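Local atomic coordinates of Sensory/regulatory protein rpfC (Xanthomonas campestris pv. campestris, PDB entry 3M6M), a protein that probably receives a phosphoryl group on its receiver domain as part of a hybrid sensor kinase, relaying a sensory signal in a bacterial phosphorelay. Residues M15-R27 with E57-P69. Residues are numbered along the deposited sequence; the frame is centred on the assembly and turned at random.
Sequences MRMLVADDHEANR and EDYDAVIVDLHMP. With MG (magnesium ion), chain T.
D22, in the loop just past strand 16-20, and D65, the last residue of the parallel strand 61-65, meet through magnesium. The metal is held by D22 OD1 at 2.5 Å, D65 OD2 at 2.3 Å and the backbone O of H67 at 2.3 Å. With CG set between its backbone N and carbonyl carbon (chi1 56°), D22 presents OD1 to the ion; its carboxylate is nearly coplanar with that of D65, 3° apart. The D21 carboxylate instead stacks on that of D65, OD2 lying 3.3 Å from D65 CG. K119 bridges D21 OD2 and D65 OD1, while D21 OD1 takes H23 N through its anti lone pair, closing an Asx turn, and N26 ND2 from above the carboxylate plane.

Between the strands, bonds such as I63 N to L18 O (2.8 Å) and A20 N to I63 O (2.9 Å) fix the register. At the far end, L18 CB lies over one face of the Y59 ring, 4.0 Å from its centroid, and R16 NH1 over the opposite face. NH1 also forms a salt bridge with E57 OE2 at 3.3 Å, and R16 N donates to D60 OD2 from the anti side, 23° out of the carboxylate plane.

The magnesium end, with D21, D22 and D65, is the acidic pocket of the CheY-like receiver fold: magnesium and K119 probably offset the clustered negative charge, consistent with D65 being the phosphoacceptor, as in related receivers.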
loop_
_atom_site.group_PDB
_atom_site.type_symbol
_atom_site.label_atom_id
_atom_site.label_comp_id
_atom_site.label_asym_id
_atom_site.label_seq_id
_atom_site.Cartn_x
_atom_site.Cartn_y
_atom_site.Cartn_z
ATOM N N MET D 15 -41.381 -23.991 14.069
ATOM C CA MET D 15 -39.942 -23.642 14.258
ATOM C C MET D 15 -39.529 -23.682 15.727
ATOM O O MET D 15 -40.341 -23.428 16.616
ATOM C CB MET D 15 -39.636 -22.260 13.676
ATOM C CG MET D 15 -39.704 -22.183 12.161
ATOM S SD MET D 15 -39.126 -20.600 11.516
ATOM C CE MET D 15 -39.449 -20.831 9.768
ATOM N N ARG D 16 -38.260 -24.002 15.965
ATOM C CA ARG D 16 -37.694 -24.013 17.310
ATOM C C ARG D 16 -36.974 -22.686 17.553
ATOM O O ARG D 16 -35.983 -22.371 16.887
ATOM C CB ARG D 16 -36.745 -25.203 17.475
ATOM C CG ARG D 16 -36.768 -25.836 18.858
ATOM C CD ARG D 16 -36.303 -27.288 18.802
ATOM N NE ARG D 16 -36.489 -27.977 20.078
ATOM C CZ ARG D 16 -35.519 -28.223 20.958
ATOM N NH1 ARG D 16 -34.270 -27.844 20.712
ATOM N NH2 ARG D 16 -35.800 -28.857 22.089
ATOM N N MET D 17 -37.487 -21.910 18.503
ATOM C CA MET D 17 -37.029 -20.537 18.713
ATOM C C MET D 17 -36.263 -20.337 20.013
ATOM O O MET D 17 -36.638 -20.871 21.060
ATOM C CB MET D 17 -38.209 -19.562 18.659
ATOM C CG MET D 17 -38.818 -19.396 17.282
ATOM S SD MET D 17 -37.725 -18.524 16.152
ATOM C CE MET D 17 -38.584 -18.781 14.607
ATOM N N LEU D 18 -35.189 -19.557 19.930
ATOM C CA LEU D 18 -34.405 -19.174 21.095
ATOM C C LEU D 18 -34.391 -17.653 21.219
ATOM O O LEU D 18 -34.028 -16.946 20.278
ATOM C CB LEU D 18 -32.984 -19.739 21.000
ATOM C CG LEU D 18 -32.032 -19.597 22.195
ATOM C CD1 LEU D 18 -32.638 -20.115 23.496
ATOM C CD2 LEU D 18 -30.733 -20.318 21.895
ATOM N N VAL D 19 -34.805 -17.161 22.384
ATOM C CA VAL D 19 -34.968 -15.727 22.609
ATOM C C VAL D 19 -34.110 -15.257 23.781
ATOM O O VAL D 19 -34.084 -15.895 24.835
ATOM C CB VAL D 19 -36.458 -15.357 22.859
ATOM C CG1 VAL D 19 -36.618 -13.859 23.064
ATOM C CG2 VAL D 19 -37.334 -15.820 21.702
ATOM N N ALA D 20 -33.409 -14.143 23.583
ATOM C CA ALA D 20 -32.608 -13.532 24.641
ATOM C C ALA D 20 -32.955 -12.059 24.852
ATOM O O ALA D 20 -32.883 -11.251 23.924
ATOM C CB ALA D 20 -31.122 -13.696 24.354
ATOM N N ASP D 21 -33.340 -11.731 26.083
ATOM C CA ASP D 21 -33.574 -10.354 26.513
ATOM C C ASP D 21 -33.391 -10.272 28.023
ATOM O O ASP D 21 -33.843 -11.157 28.755
ATOM C CB ASP D 21 -34.978 -9.884 26.120
ATOM C CG ASP D 21 -35.144 -8.380 26.238
ATOM O OD1 ASP D 21 -35.068 -7.847 27.367
ATOM O OD2 ASP D 21 -35.369 -7.728 25.198
ATOM N N ASP D 22 -32.736 -9.207 28.482
ATOM C CA ASP D 22 -32.413 -9.055 29.904
ATOM C C ASP D 22 -33.607 -8.664 30.784
ATOM O O ASP D 22 -33.552 -8.812 32.006
ATOM C CB ASP D 22 -31.230 -8.094 30.111
ATOM C CG ASP D 22 -31.459 -6.727 29.490
ATOM O OD1 ASP D 22 -31.731 -6.652 28.273
ATOM O OD2 ASP D 22 -31.344 -5.721 30.219
ATOM N N HIS D 23 -34.678 -8.175 30.161
ATOM C CA HIS D 23 -35.894 -7.809 30.889
ATOM C C HIS D 23 -36.974 -8.884 30.787
ATOM O O HIS D 23 -37.221 -9.431 29.709
ATOM C CB HIS D 23 -36.424 -6.450 30.422
ATOM C CG HIS D 23 -35.606 -5.293 30.903
ATOM N ND1 HIS D 23 -34.631 -4.696 30.132
ATOM C CD2 HIS D 23 -35.604 -4.633 32.087
ATOM C CE1 HIS D 23 -34.070 -3.714 30.816
ATOM N NE2 HIS D 23 -34.643 -3.656 32.004
ATOM N N GLU D 24 -37.609 -9.172 31.924
ATOM C CA GLU D 24 -38.624 -10.223 32.036
ATOM C C GLU D 24 -39.841 -9.982 31.141
ATOM O O GLU D 24 -40.311 -10.903 30.470
ATOM C CB GLU D 24 -39.060 -10.385 33.499
ATOM C CG GLU D 24 -39.990 -11.571 33.764
ATOM C CD GLU D 24 -40.377 -11.707 35.229
ATOM O OE1 GLU D 24 -39.471 -11.872 36.077
ATOM O OE2 GLU D 24 -41.590 -11.661 35.533
ATOM N N ALA D 25 -40.335 -8.746 31.133
ATOM C CA ALA D 25 -41.506 -8.374 30.339
ATOM C C ALA D 25 -41.312 -8.635 28.841
ATOM O O ALA D 25 -42.211 -9.165 28.181
ATOM C CB ALA D 25 -41.881 -6.915 30.590
ATOM N N ASN D 26 -40.140 -8.272 28.320
ATOM C CA ASN D 26 -39.812 -8.468 26.904
ATOM C C ASN D 26 -39.792 -9.938 26.487
ATOM O O ASN D 26 -40.270 -10.288 25.408
ATOM C CB ASN D 26 -38.477 -7.805 26.556
ATOM C CG ASN D 26 -38.531 -6.287 26.638
ATOM O OD1 ASN D 26 -39.548 -5.668 26.326
ATOM N ND2 ASN D 26 -37.425 -5.682 27.050
ATOM N N ARG D 27 -39.239 -10.789 27.348
ATOM C CA ARG D 27 -39.227 -12.234 27.112
ATOM C C ARG D 27 -40.646 -12.798 27.090
ATOM O O ARG D 27 -40.957 -13.680 26.288
ATOM C CB ARG D 27 -38.400 -12.959 28.179
ATOM C CG ARG D 27 -36.929 -12.559 28.235
ATOM C CD ARG D 27 -36.114 -13.533 29.080
ATOM N NE ARG D 27 -36.609 -13.644 30.453
ATOM C CZ ARG D 27 -36.187 -12.907 31.476
ATOM N NH1 ARG D 27 -35.249 -11.984 31.303
ATOM N NH2 ARG D 27 -36.707 -13.097 32.682
ATOM N N GLU D 57 -28.635 -27.731 22.480
ATOM C CA GLU D 57 -29.682 -28.060 21.512
ATOM C C GLU D 57 -29.571 -27.199 20.254
ATOM O O GLU D 57 -28.945 -26.139 20.271
ATOM C CB GLU D 57 -31.075 -27.902 22.141
ATOM C CG GLU D 57 -31.503 -29.057 23.050
ATOM C CD GLU D 57 -31.625 -30.387 22.314
ATOM O OE1 GLU D 57 -31.100 -31.399 22.827
ATOM O OE2 GLU D 57 -32.242 -30.424 21.227
ATOM N N ASP D 58 -30.185 -27.663 19.169
ATOM C CA ASP D 58 -30.195 -26.932 17.903
ATOM C C ASP D 58 -31.502 -26.163 17.717
ATOM O O ASP D 58 -32.582 -26.665 18.039
ATOM C CB ASP D 58 -29.959 -27.890 16.731
ATOM C CG ASP D 58 -28.600 -28.575 16.797
ATOM O OD1 ASP D 58 -28.566 -29.823 16.847
ATOM O OD2 ASP D 58 -27.568 -27.868 16.804
ATOM N N TYR D 59 -31.391 -24.943 17.195
ATOM C CA TYR D 59 -32.543 -24.059 17.011
ATOM C C TYR D 59 -32.646 -23.552 15.575
ATOM O O TYR D 59 -31.635 -23.410 14.880
ATOM C CB TYR D 59 -32.479 -22.882 17.993
ATOM C CG TYR D 59 -32.530 -23.296 19.448
ATOM C CD1 TYR D 59 -33.750 -23.432 20.113
ATOM C CD2 TYR D 59 -31.358 -23.564 20.157
ATOM C CE1 TYR D 59 -33.800 -23.820 21.449
ATOM C CE2 TYR D 59 -31.398 -23.954 21.492
ATOM C CZ TYR D 59 -32.620 -24.077 22.131
ATOM O OH TYR D 59 -32.661 -24.462 23.450
ATOM N N ASP D 60 -33.873 -23.283 15.136
ATOM C CA ASP D 60 -34.122 -22.819 13.772
ATOM C C ASP D 60 -33.757 -21.350 13.577
ATOM O O ASP D 60 -33.326 -20.954 12.494
ATOM C CB ASP D 60 -35.576 -23.075 13.369
ATOM C CG ASP D 60 -35.864 -24.546 13.115
ATOM O OD1 ASP D 60 -35.037 -25.216 12.455
ATOM O OD2 ASP D 60 -36.922 -25.032 13.568
ATOM N N ALA D 61 -33.932 -20.554 14.630
ATOM C CA ALA D 61 -33.623 -19.126 14.601
ATOM C C ALA D 61 -33.440 -18.576 16.010
ATOM O O ALA D 61 -34.068 -19.054 16.958
ATOM C CB ALA D 61 -34.718 -18.351 13.867
ATOM N N VAL D 62 -32.577 -17.569 16.135
ATOM C CA VAL D 62 -32.315 -16.909 17.414
ATOM C C VAL D 62 -32.737 -15.439 17.350
ATOM O O VAL D 62 -32.321 -14.703 16.451
ATOM C CB VAL D 62 -30.817 -17.006 17.823
ATOM C CG1 VAL D 62 -30.554 -16.253 19.125
ATOM C CG2 VAL D 62 -30.375 -18.465 17.952
ATOM N N ILE D 63 -33.574 -15.028 18.299
ATOM C CA ILE D 63 -33.953 -13.625 18.451
ATOM C C ILE D 63 -33.223 -13.039 19.653
ATOM O O ILE D 63 -33.457 -13.452 20.791
ATOM C CB ILE D 63 -35.480 -13.440 18.629
ATOM C CG1 ILE D 63 -36.252 -14.169 17.522
ATOM C CG2 ILE D 63 -35.830 -11.954 18.655
ATOM C CD1 ILE D 63 -37.756 -14.237 17.740
ATOM N N VAL D 64 -32.337 -12.081 19.392
ATOM C CA VAL D 64 -31.508 -11.486 20.438
ATOM C C VAL D 64 -31.797 -9.994 20.651
ATOM O O VAL D 64 -32.007 -9.246 19.694
ATOM C CB VAL D 64 -29.988 -11.733 20.177
ATOM C CG1 VAL D 64 -29.467 -10.889 19.010
ATOM C CG2 VAL D 64 -29.172 -11.480 21.439
ATOM N N ASP D 65 -31.822 -9.582 21.915
ATOM C CA ASP D 65 -31.907 -8.173 22.278
ATOM C C ASP D 65 -30.523 -7.558 22.126
ATOM O O ASP D 65 -29.532 -8.123 22.600
ATOM C CB ASP D 65 -32.409 -8.024 23.719
ATOM C CG ASP D 65 -32.461 -6.575 24.188
ATOM O OD1 ASP D 65 -32.760 -5.672 23.374
ATOM O OD2 ASP D 65 -32.212 -6.339 25.389
ATOM N N LEU D 66 -30.454 -6.408 21.460
ATOM C CA LEU D 66 -29.175 -5.749 21.214
ATOM C C LEU D 66 -28.496 -5.294 22.501
ATOM O O LEU D 66 -27.323 -5.592 22.716
ATOM C CB LEU D 66 -29.326 -4.577 20.238
ATOM C CG LEU D 66 -28.071 -3.772 19.865
ATOM C CD1 LEU D 66 -26.956 -4.647 19.281
ATOM C CD2 LEU D 66 -28.429 -2.646 18.904
ATOM N N HIS D 67 -29.230 -4.586 23.354
ATOM C CA HIS D 67 -28.632 -4.026 24.562
ATOM C C HIS D 67 -28.932 -4.825 25.824
ATOM O O HIS D 67 -30.034 -4.772 26.375
ATOM C CB HIS D 67 -28.981 -2.544 24.713
ATOM C CG HIS D 67 -28.356 -1.682 23.661
ATOM N ND1 HIS D 67 -29.081 -1.119 22.633
ATOM C CD2 HIS D 67 -27.070 -1.310 23.464
ATOM C CE1 HIS D 67 -28.269 -0.424 21.855
ATOM N NE2 HIS D 67 -27.042 -0.526 22.335
ATOM N N MET D 68 -27.925 -5.579 26.251
ATOM C CA MET D 68 -27.963 -6.362 27.480
ATOM C C MET D 68 -26.648 -6.126 28.215
ATOM O O MET D 68 -25.623 -5.906 27.571
ATOM C CB MET D 68 -28.125 -7.855 27.171
ATOM C CG MET D 68 -29.403 -8.225 26.419
ATOM S SD MET D 68 -29.541 -9.981 26.008
ATOM C CE MET D 68 -28.180 -10.177 24.858
ATOM N N PRO D 69 -26.669 -6.159 29.563
ATOM C CA PRO D 69 -25.429 -6.002 30.333
ATOM C C PRO D 69 -24.491 -7.200 30.181
ATOM O O PRO D 69 -24.945 -8.305 29.876
ATOM C CB PRO D 69 -25.922 -5.902 31.786
ATOM C CG PRO D 69 -27.385 -5.585 31.690
ATOM C CD PRO D 69 -27.846 -6.263 30.444
HETATM MG MG MG T . -32.248 -4.565 26.916
#